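Local structure of histidine triad (HIT) protein (Clostridium difficile, 4EGU) at residues A[6-11]-A[40-45]; A[19-24]-A[29-34]; A[53-56]-A[62-65]. The protein is of unknown function but binds zinc and GMP, and as a histidine triad family member probably acts on nucleotides through a histidine-linked intermediate. One frame throughout, in Å; residues are numbered along the deposited sequence. Where two conformers were deposited one is given.

Contact 1: residues A[6-11]-A[40-45]; sequences CIFCKI and HILVVP. With ZN (zinc ion), chain D; 5GP (guanosine-5'-monophosphate), chain C.
Phe8 carries the whole of this contact with one ring, which meets Leu42 and Val44 of the strand and the sugar of the bound GMP. At its far end, Phe8 CZ lies 3.7 Å from Leu42 CD1. The distance from Phe8 CZ to O4' of the GMP ribose is 3.4 Å; this oxygen sits at the ring edge, near the ring plane, so the aromatic C-H rim is turned to an ether oxygen. Nearer the helix, CD2 of Phe8 rests 3.9 Å from Val44 CG1. Both aliphatic side chains cross that of Phe8 at about a right angle. Leu42 and Val44 are two residues apart and so share one face of the strand. Phe8 has CG anti to its carbonyl carbon (chi1 -70°), which carries the ring away from the helix and across this face. Leu42 CD1 also comes to 3.8 Å from O4', so the leucine methyl and the ring edge both border the ribose oxygen.

The same short helix serves two sites. On either side of Phe8 in sequence, Cys6 and Cys9 each hold the zinc ion through SG at 2.3 Å, and ND1 of His48 and of His100 complete the site. Cys6 is also the N-cap: Cys9 N donates to Cys6 SG over 3.4 Å at 159°, a bond that probably helps stabilise negative charge on the sulfur. Toward the base, Ile11 CD1 stands 3.6 Å from guanine N1, while Ile7 contributes a branch methyl near O6.

The Phe8 ring further meets His102 and Phe30 edge-to-face, placing helix 7-12 over the nucleotide-binding face of the sheet. Strand 39-45 runs between strands 27-31 and 103-107, and from its other face Ile41 and Val43 pack against helix 61-77.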
loop_
_atom_site.group_PDB
_atom_site.type_symbol
_atom_site.label_atom_id
_atom_site.label_comp_id
_atom_site.label_asym_id
_atom_site.label_seq_id
_atom_site.Cartn_x
_atom_site.Cartn_y
_atom_site.Cartn_z
ATOM N N CYS A 6 -16.088 -11.938 11.420
ATOM C CA CYS A 6 -14.845 -11.522 10.781
ATOM C C CYS A 6 -13.793 -12.620 10.826
ATOM O O CYS A 6 -13.280 -12.956 11.885
ATOM C CB CYS A 6 -14.304 -10.255 11.441
ATOM S SG CYS A 6 -12.807 -9.699 10.610
ATOM N N ILE A 7 -13.449 -13.161 9.666
ATOM C CA ILE A 7 -12.473 -14.221 9.567
ATOM C C ILE A 7 -11.133 -13.741 10.143
ATOM O O ILE A 7 -10.440 -14.497 10.812
ATOM C CB ILE A 7 -12.295 -14.691 8.092
ATOM C CG1 ILE A 7 -13.582 -15.310 7.542
ATOM C CG2 ILE A 7 -11.131 -15.674 7.970
ATOM C CD1 ILE A 7 -13.559 -15.488 6.033
ATOM N N PHE A 8 -10.738 -12.498 9.865
ATOM C CA PHE A 8 -9.412 -12.043 10.298
ATOM C C PHE A 8 -9.356 -11.768 11.802
ATOM O O PHE A 8 -8.293 -11.952 12.393
ATOM C CB PHE A 8 -8.908 -10.863 9.479
ATOM C CG PHE A 8 -8.546 -11.194 8.040
ATOM C CD1 PHE A 8 -8.642 -12.479 7.509
ATOM C CD2 PHE A 8 -8.101 -10.188 7.205
ATOM C CE1 PHE A 8 -8.306 -12.738 6.175
ATOM C CE2 PHE A 8 -7.766 -10.444 5.885
ATOM C CZ PHE A 8 -7.866 -11.723 5.364
ATOM N N CYS A 9 -10.457 -11.364 12.438
ATOM C CA CYS A 9 -10.461 -11.303 13.898
ATOM C C CYS A 9 -10.219 -12.696 14.479
ATOM O O CYS A 9 -9.488 -12.858 15.450
ATOM C CB CYS A 9 -11.776 -10.744 14.432
ATOM S SG CYS A 9 -11.942 -8.929 14.365
ATOM N N LYS A 10 -10.842 -13.711 13.892
ATOM C CA LYS A 10 -10.685 -15.082 14.384
ATOM C C LYS A 10 -9.269 -15.611 14.115
ATOM O O LYS A 10 -8.736 -16.353 14.928
ATOM C CB LYS A 10 -11.707 -16.012 13.737
ATOM C CG LYS A 10 -13.161 -15.742 14.036
ATOM C CD LYS A 10 -14.030 -16.728 13.245
ATOM C CE LYS A 10 -15.521 -16.464 13.403
ATOM N NZ LYS A 10 -16.030 -16.701 14.787
ATOM N N ILE A 11 -8.670 -15.240 12.980
ATOM C CA ILE A 11 -7.291 -15.610 12.689
ATOM C C ILE A 11 -6.344 -14.846 13.664
ATOM O O ILE A 11 -5.422 -15.440 14.206
ATOM C CB ILE A 11 -6.919 -15.384 11.184
ATOM C CG1 ILE A 11 -7.650 -16.398 10.290
ATOM C CG2 ILE A 11 -5.407 -15.464 10.999
ATOM C CD1 ILE A 11 -7.418 -16.238 8.810
ATOM N N HIS A 40 2.771 -14.709 -0.762
ATOM C CA HIS A 40 1.529 -13.951 -0.750
ATOM C C HIS A 40 1.098 -13.923 0.709
ATOM O O HIS A 40 0.569 -14.905 1.245
ATOM C CB HIS A 40 0.461 -14.547 -1.643
ATOM C CG HIS A 40 -0.755 -13.682 -1.720
ATOM N ND1 HIS A 40 -1.776 -13.920 -2.604
ATOM C CD2 HIS A 40 -1.101 -12.568 -1.031
ATOM C CE1 HIS A 40 -2.705 -12.998 -2.444
ATOM N NE2 HIS A 40 -2.321 -12.166 -1.496
ATOM N N ILE A 41 1.430 -12.813 1.361
ATOM C CA ILE A 41 1.331 -12.679 2.800
ATOM C C ILE A 41 0.336 -11.573 3.125
ATOM O O ILE A 41 0.353 -10.525 2.494
ATOM C CB ILE A 41 2.729 -12.362 3.380
ATOM C CG1 ILE A 41 3.686 -13.531 3.130
ATOM C CG2 ILE A 41 2.639 -12.029 4.863
ATOM C CD1 ILE A 41 5.163 -13.162 3.240
ATOM N N LEU A 42 -0.520 -11.826 4.107
ATOM C CA LEU A 42 -1.462 -10.830 4.610
ATOM C C LEU A 42 -0.918 -10.291 5.927
ATOM O O LEU A 42 -0.572 -11.060 6.817
ATOM C CB LEU A 42 -2.824 -11.463 4.855
ATOM C CG LEU A 42 -3.540 -11.889 3.593
ATOM C CD1 LEU A 42 -4.642 -12.892 3.869
ATOM C CD2 LEU A 42 -4.160 -10.655 2.947
ATOM N N VAL A 43 -0.879 -8.963 6.052
ATOM C CA VAL A 43 -0.433 -8.310 7.267
ATOM C C VAL A 43 -1.617 -7.560 7.847
ATOM O O VAL A 43 -2.212 -6.727 7.155
ATOM C CB VAL A 43 0.744 -7.335 7.012
ATOM C CG1 VAL A 43 1.288 -6.836 8.330
ATOM C CG2 VAL A 43 1.853 -8.019 6.215
ATOM N N VAL A 44 -2.004 -7.873 9.083
ATOM C CA VAL A 44 -3.231 -7.311 9.676
ATOM C C VAL A 44 -2.993 -6.815 11.088
ATOM O O VAL A 44 -2.233 -7.435 11.850
ATOM C CB VAL A 44 -4.420 -8.279 9.740
ATOM C CG1 VAL A 44 -4.613 -8.930 8.403
ATOM C CG2 VAL A 44 -4.239 -9.340 10.841
ATOM N N PRO A 45 -3.657 -5.715 11.460
ATOM C CA PRO A 45 -3.685 -5.378 12.872
ATOM C C PRO A 45 -4.537 -6.397 13.594
ATOM O O PRO A 45 -5.507 -6.913 13.052
ATOM C CB PRO A 45 -4.364 -4.001 12.898
ATOM C CG PRO A 45 -5.244 -4.012 11.705
ATOM C CD PRO A 45 -4.585 -4.871 10.687
HETATM ZN ZN ZN D . -11.920 -8.261 12.185
HETATM P P 5GP C . -9.263 -9.030 -0.183
HETATM O O1P 5GP C . -9.671 -9.426 -1.585
HETATM O O2P 5GP C . -10.388 -8.826 0.793
HETATM O O3P 5GP C . -8.392 -7.848 -0.218
HETATM O "O5'" 5GP C . -8.268 -10.117 0.357
HETATM C "C5'" 5GP C . -8.710 -11.106 1.257
HETATM C "C4'" 5GP C . -7.813 -12.287 1.180
HETATM O "O4'" 5GP C . -8.104 -13.155 2.278
HETATM C "C3'" 5GP C . -7.974 -13.122 -0.092
HETATM O "O3'" 5GP C . -6.779 -13.057 -0.874
HETATM C "C2'" 5GP C . -8.208 -14.559 0.434
HETATM O "O2'" 5GP C . -7.525 -15.580 -0.266
HETATM C "C1'" 5GP C . -7.775 -14.458 1.904
HETATM N N9 5GP C . -8.474 -15.359 2.808
HETATM C C8 5GP C . -9.813 -15.458 2.909
HETATM N N7 5GP C . -10.137 -16.345 3.870
HETATM C C5 5GP C . -8.978 -16.797 4.391
HETATM C C6 5GP C . -8.699 -17.714 5.392
HETATM O O6 5GP C . -9.591 -18.344 6.038
HETATM N N1 5GP C . -7.394 -17.898 5.647
HETATM C C2 5GP C . -6.395 -17.256 4.987
HETATM N N2 5GP C . -5.133 -17.543 5.342
HETATM N N3 5GP C . -6.618 -16.371 4.003
HETATM C C4 5GP C . -7.923 -16.154 3.724
#

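Contact 2: residues A[19-24]-A[29-34]; sequences TKVYED and AFNDLN. With 5GP (guanosine-5'-monophosphate), chain C.
Two successive residues, Val21 and Tyr22, are set against the single residue Ala29, which makes a classic beta bulge at the tight end of this antiparallel hairpin. Ala29 O accepts from two backbone donors, Val21 N at 2.8 Å and Tyr22 N at 3.2 Å, and both reach it from the same face of its carbonyl plane, 37° out of that plane. Ala29 N returns a bond of 2.9 Å to Tyr22 O. On the face that carries both side chains, the methyl of Ala29 lies 3.8 Å from Tyr22 CB; the Tyr22 ring itself leads off to Asp24, whose OD2 takes the bond from OH at the ring edge.

Toward Thr19 the hairpin is more open to solvent. Asn31 N still donates to Thr19 O, in the carbonyl plane, but the side chains touch without hydrogen-bonding: CG2 of Thr19 approaches Asn31 ND2, and the Val21 methyl CG2 approaches Asn31 OD1 (3.4 Å). A water bridges the strands from Thr19 N to Asn31 O, and that same carbonyl accepts from guanine N2 at 2.9 Å. On the exposed side Lys20 bends at chi3 (95°) to reach Glu23 OE1 in a salt bridge.

Beyond the strand, Asp32 OD2 takes the proton of the ribose O3' at 2.6 Å, while OD1 accepts from Asn34 N, an Asx turn.

Within the sheet, strand 27-31 separates edge strand 20-23 from strand 39-45. Val21, Tyr22 and Ala29 meet helix 61-77 through Ile73, whereas Phe30 points to the other face, where it meets Leu42 and the Phe8 ring.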
loop_
_atom_site.group_PDB
_atom_site.type_symbol
_atom_site.label_atom_id
_atom_site.label_comp_id
_atom_site.label_asym_id
_atom_site.label_seq_id
_atom_site.Cartn_x
_atom_site.Cartn_y
_atom_site.Cartn_z
ATOM N N THR A 19 -1.153 -20.024 8.830
ATOM C CA THR A 19 0.283 -20.203 8.759
ATOM C C THR A 19 0.938 -18.850 9.012
ATOM O O THR A 19 0.936 -17.968 8.157
ATOM C CB THR A 19 0.711 -20.780 7.403
ATOM O OG1 THR A 19 0.098 -22.060 7.217
ATOM C CG2 THR A 19 2.222 -20.927 7.328
ATOM N N LYS A 20 1.496 -18.708 10.206
ATOM C CA LYS A 20 2.007 -17.446 10.709
ATOM C C LYS A 20 3.398 -17.125 10.191
ATOM O O LYS A 20 4.302 -17.964 10.195
ATOM C CB LYS A 20 2.055 -17.523 12.218
ATOM C CG LYS A 20 2.337 -16.219 12.866
ATOM C CD LYS A 20 2.191 -16.327 14.353
ATOM C CE LYS A 20 3.523 -16.586 14.985
ATOM N NZ LYS A 20 3.394 -16.465 16.442
ATOM N N VAL A 21 3.553 -15.896 9.752
ATOM C CA VAL A 21 4.787 -15.341 9.239
ATOM C C VAL A 21 5.394 -14.308 10.194
ATOM O O VAL A 21 6.614 -14.129 10.247
ATOM C CB VAL A 21 4.476 -14.682 7.855
ATOM C CG1 VAL A 21 5.686 -13.958 7.302
ATOM C CG2 VAL A 21 3.974 -15.734 6.883
ATOM N N TYR A 22 4.538 -13.605 10.926
ATOM C CA TYR A 22 4.967 -12.590 11.872
ATOM C C TYR A 22 3.930 -12.473 12.964
ATOM O O TYR A 22 2.726 -12.552 12.687
ATOM C CB TYR A 22 5.096 -11.233 11.171
ATOM C CG TYR A 22 5.500 -10.106 12.093
ATOM C CD1 TYR A 22 6.840 -9.776 12.256
ATOM C CD2 TYR A 22 4.564 -9.396 12.824
ATOM C CE1 TYR A 22 7.223 -8.757 13.097
ATOM C CE2 TYR A 22 4.946 -8.375 13.690
ATOM C CZ TYR A 22 6.295 -8.067 13.822
ATOM O OH TYR A 22 6.738 -7.055 14.645
ATOM N N GLU A 23 4.356 -12.210 14.187
ATOM C CA GLU A 23 3.426 -11.793 15.217
ATOM C C GLU A 23 4.141 -10.946 16.255
ATOM O O GLU A 23 5.241 -11.297 16.717
ATOM C CB GLU A 23 2.744 -12.987 15.896
ATOM C CG GLU A 23 1.540 -12.575 16.755
ATOM C CD GLU A 23 0.823 -13.731 17.433
ATOM O OE1 GLU A 23 1.235 -14.892 17.244
ATOM O OE2 GLU A 23 -0.148 -13.463 18.173
ATOM N N ASP A 24 3.485 -9.877 16.673
ATOM C CA ASP A 24 3.854 -9.129 17.864
ATOM C C ASP A 24 2.563 -8.790 18.615
ATOM O O ASP A 24 1.509 -9.405 18.363
ATOM C CB ASP A 24 4.760 -7.918 17.537
ATOM C CG ASP A 24 4.071 -6.817 16.726
ATOM O OD1 ASP A 24 2.839 -6.773 16.659
ATOM O OD2 ASP A 24 4.826 -5.973 16.163
ATOM N N ALA A 29 0.968 -11.462 10.717
ATOM C CA ALA A 29 1.036 -11.723 9.285
ATOM C C ALA A 29 0.953 -13.212 9.059
ATOM O O ALA A 29 1.507 -13.996 9.847
ATOM C CB ALA A 29 2.302 -11.167 8.646
ATOM N N PHE A 30 0.273 -13.618 7.997
ATOM C CA PHE A 30 0.027 -15.011 7.735
ATOM C C PHE A 30 -0.117 -15.220 6.232
ATOM O O PHE A 30 -0.416 -14.295 5.488
ATOM C CB PHE A 30 -1.216 -15.521 8.533
ATOM C CG PHE A 30 -2.490 -14.712 8.305
ATOM C CD1 PHE A 30 -2.749 -13.527 8.990
ATOM C CD2 PHE A 30 -3.420 -15.128 7.365
ATOM C CE1 PHE A 30 -3.908 -12.791 8.745
ATOM C CE2 PHE A 30 -4.583 -14.406 7.132
ATOM C CZ PHE A 30 -4.818 -13.233 7.815
ATOM N N ASN A 31 0.093 -16.437 5.768
ATOM C CA ASN A 31 -0.023 -16.673 4.336
ATOM C C ASN A 31 -1.458 -16.604 3.862
ATOM O O ASN A 31 -2.372 -17.075 4.540
ATOM C CB ASN A 31 0.559 -18.025 3.995
ATOM C CG ASN A 31 2.060 -18.061 4.146
ATOM O OD1 ASN A 31 2.764 -17.059 3.943
ATOM N ND2 ASN A 31 2.565 -19.230 4.458
ATOM N N ASP A 32 -1.640 -16.064 2.672
ATOM C CA ASP A 32 -2.955 -16.040 2.073
ATOM C C ASP A 32 -3.358 -17.475 1.743
ATOM O O ASP A 32 -2.536 -18.219 1.246
ATOM C CB ASP A 32 -2.914 -15.200 0.810
ATOM C CG ASP A 32 -4.290 -14.834 0.312
ATOM O OD1 ASP A 32 -4.974 -15.731 -0.206
ATOM O OD2 ASP A 32 -4.673 -13.662 0.437
ATOM N N LEU A 33 -4.621 -17.827 1.990
ATOM C CA LEU A 33 -5.134 -19.164 1.685
ATOM C C LEU A 33 -5.097 -19.477 0.186
ATOM O O LEU A 33 -4.985 -20.639 -0.202
ATOM C CB LEU A 33 -6.569 -19.285 2.198
ATOM C CG LEU A 33 -7.273 -20.628 1.994
ATOM C CD1 LEU A 33 -6.473 -21.771 2.594
ATOM C CD2 LEU A 33 -8.641 -20.555 2.603
ATOM N N ASN A 34 -5.210 -18.438 -0.642
ATOM C CA ASN A 34 -5.323 -18.560 -2.092
ATOM C C ASN A 34 -4.231 -17.719 -2.755
ATOM O O ASN A 34 -4.520 -16.703 -3.387
ATOM C CB ASN A 34 -6.723 -18.107 -2.556
ATOM C CG ASN A 34 -7.855 -18.833 -1.825
ATOM O OD1 ASN A 34 -8.568 -18.236 -0.996
ATOM N ND2 ASN A 34 -8.009 -20.110 -2.101
HETATM P P 5GP C . -9.263 -9.030 -0.183
HETATM O O1P 5GP C . -9.671 -9.426 -1.585
HETATM O O2P 5GP C . -10.388 -8.826 0.793
HETATM O O3P 5GP C . -8.392 -7.848 -0.218
HETATM O "O5'" 5GP C . -8.268 -10.117 0.357
HETATM C "C5'" 5GP C . -8.710 -11.106 1.257
HETATM C "C4'" 5GP C . -7.813 -12.287 1.180
HETATM O "O4'" 5GP C . -8.104 -13.155 2.278
HETATM C "C3'" 5GP C . -7.974 -13.122 -0.092
HETATM O "O3'" 5GP C . -6.779 -13.057 -0.874
HETATM C "C2'" 5GP C . -8.208 -14.559 0.434
HETATM O "O2'" 5GP C . -7.525 -15.580 -0.266
HETATM C "C1'" 5GP C . -7.775 -14.458 1.904
HETATM N N9 5GP C . -8.474 -15.359 2.808
HETATM C C8 5GP C . -9.813 -15.458 2.909
HETATM N N7 5GP C . -10.137 -16.345 3.870
HETATM C C5 5GP C . -8.978 -16.797 4.391
HETATM C C6 5GP C . -8.699 -17.714 5.392
HETATM O O6 5GP C . -9.591 -18.344 6.038
HETATM N N1 5GP C . -7.394 -17.898 5.647
HETATM C C2 5GP C . -6.395 -17.256 4.987
HETATM N N2 5GP C . -5.133 -17.543 5.342
HETATM N N3 5GP C . -6.618 -16.371 4.003
HETATM C C4 5GP C . -7.923 -16.154 3.724
HETATM O O HOH W 1 -2.464 -19.003 6.517
#

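Contact 3: residues A[53-56]-A[62-65]; sequences IDIP and IVSH
No ring, amide or carboxylate lies between Ile55 and its partners Ile62 and Val63; the contact is made by aliphatic methyls alone, and the flat groups stand around its margin. The His65 imidazole, one helical turn further on, gives an edge atom, NE2, to a hydrogen bond with Asp24 OD2. The Asp54 carboxylate is tied through OD2 to Ser51 OG, on the loop side.

In the middle, Ile55 CD1 rests against two methyls of the helix. It lies 4.0 Å from Val63 CG2 and 4.2 Å from Ile62 CG2, and these two methyls are themselves 4.3 Å apart, so one carbon meets both at once. The extended chain of Ile55 makes this possible: CD1 is anti to CA (chi2 172°), which extends the side chain and brings its tip to the helix. Ile55 crosses Ile62 at about a right angle and Val63 more obliquely. From Ile62 only the branch methyl is used; its CG1 arm leads away and meets Pro45, and the side chain also touches Val27 and Arg26. The distances are those of easy van der Waals contact, and the buried surface is small, 88 Å² over both sides. On the loop side Ile55 also packs against Tyr49 and Leu101, so its side chain lies between these two residues and the helix.

The first turns of helix 61-77 also meet the second subunit. Ser64 packs on Ser64 of that subunit and bonds to its Asp61, and Val63 touches His67 of the same neighbour. A long helix lying on the sheet and pairing with its counterpart across a dimer interface is consistent with the dimers of Hint-like HIT proteins, and here Ile55 packs the loop before the helix against its first turn.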
loop_
_atom_site.group_PDB
_atom_site.type_symbol
_atom_site.label_atom_id
_atom_site.label_comp_id
_atom_site.label_asym_id
_atom_site.label_seq_id
_atom_site.Cartn_x
_atom_site.Cartn_y
_atom_site.Cartn_z
ATOM N N ILE A 53 -10.337 3.638 5.206
ATOM C CA ILE A 53 -11.062 4.885 5.473
ATOM C C ILE A 53 -11.669 4.942 6.861
ATOM O O ILE A 53 -12.110 6.018 7.280
ATOM C CB ILE A 53 -12.127 5.218 4.416
ATOM C CG1 ILE A 53 -13.260 4.196 4.383
ATOM C CG2 ILE A 53 -11.492 5.372 3.091
ATOM C CD1 ILE A 53 -14.405 4.636 3.456
ATOM N N ASP A 54 -11.701 3.822 7.568
ATOM C CA ASP A 54 -12.234 3.768 8.914
ATOM C C ASP A 54 -11.160 3.978 9.982
ATOM O O ASP A 54 -11.472 3.984 11.161
ATOM C CB ASP A 54 -12.996 2.470 9.075
ATOM C CG ASP A 54 -14.188 2.410 8.118
ATOM O OD1 ASP A 54 -15.092 3.258 8.249
ATOM O OD2 ASP A 54 -14.214 1.534 7.220
ATOM N N ILE A 55 -9.919 4.202 9.565
ATOM C CA ILE A 55 -8.864 4.500 10.531
ATOM C C ILE A 55 -8.833 6.020 10.748
ATOM O O ILE A 55 -8.586 6.756 9.803
ATOM C CB ILE A 55 -7.483 4.046 10.039
ATOM C CG1 ILE A 55 -7.440 2.572 9.652
ATOM C CG2 ILE A 55 -6.456 4.319 11.135
ATOM C CD1 ILE A 55 -6.139 2.237 9.003
ATOM N N PRO A 56 -9.070 6.487 11.982
ATOM C CA PRO A 56 -8.940 7.936 12.196
ATOM C C PRO A 56 -7.521 8.405 11.953
ATOM O O PRO A 56 -6.575 7.641 12.179
ATOM C CB PRO A 56 -9.327 8.131 13.666
ATOM C CG PRO A 56 -9.321 6.809 14.264
ATOM C CD PRO A 56 -9.414 5.760 13.212
ATOM N N ILE A 62 -0.798 2.788 12.842
ATOM C CA ILE A 62 -0.865 1.346 12.628
ATOM C C ILE A 62 -0.359 1.002 11.229
ATOM O O ILE A 62 0.239 -0.060 11.019
ATOM C CB ILE A 62 -2.280 0.790 12.905
ATOM C CG1 ILE A 62 -2.280 -0.742 12.877
ATOM C CG2 ILE A 62 -3.300 1.328 11.931
ATOM C CD1 ILE A 62 -1.348 -1.415 13.872
ATOM N N VAL A 63 -0.592 1.885 10.258
ATOM C CA VAL A 63 -0.114 1.646 8.893
ATOM C C VAL A 63 1.423 1.727 8.829
ATOM O O VAL A 63 2.052 0.931 8.123
ATOM C CB VAL A 63 -0.806 2.592 7.892
ATOM C CG1 VAL A 63 -0.238 2.417 6.493
ATOM C CG2 VAL A 63 -2.309 2.329 7.889
ATOM N N SER A 64 2.045 2.651 9.549
ATOM C CA SER A 64 3.496 2.693 9.583
ATOM C C SER A 64 4.053 1.414 10.234
ATOM O O SER A 64 5.023 0.849 9.730
ATOM C CB SER A 64 4.022 3.959 10.221
ATOM O OG SER A 64 3.579 4.084 11.507
ATOM N N HIS A 65 3.420 0.954 11.313
ATOM C CA HIS A 65 3.902 -0.259 11.935
ATOM C C HIS A 65 3.762 -1.459 10.983
ATOM O O HIS A 65 4.689 -2.278 10.893
ATOM C CB HIS A 65 3.224 -0.527 13.266
ATOM C CG HIS A 65 3.868 -1.656 14.000
ATOM N ND1 HIS A 65 5.206 -1.674 14.347
ATOM C CD2 HIS A 65 3.365 -2.845 14.391
ATOM C CE1 HIS A 65 5.480 -2.813 14.963
ATOM N NE2 HIS A 65 4.374 -3.537 15.011
#

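How the contacts relate
From the N terminus, helix 7-12 comes first, and contact 1 closes the longer loop by bringing it against strand 39-45. Nested inside that loop, contact 2 closes the hairpin of strands 20-23 and 27-31. The two share a sheet and the GMP: Leu42 N bonds to Phe30 O, and His40 O accepts from Asp32 N. Contact 3 follows in series, closing the short connection between the 53-56 loop and helix 61-77. It is tied back to the others at two points, Pro45 packing on Ile62 and Asp24 bonding His65. Together they join the nucleotide-facing helix, the sheet and the dimer-facing helix; no contacts cross.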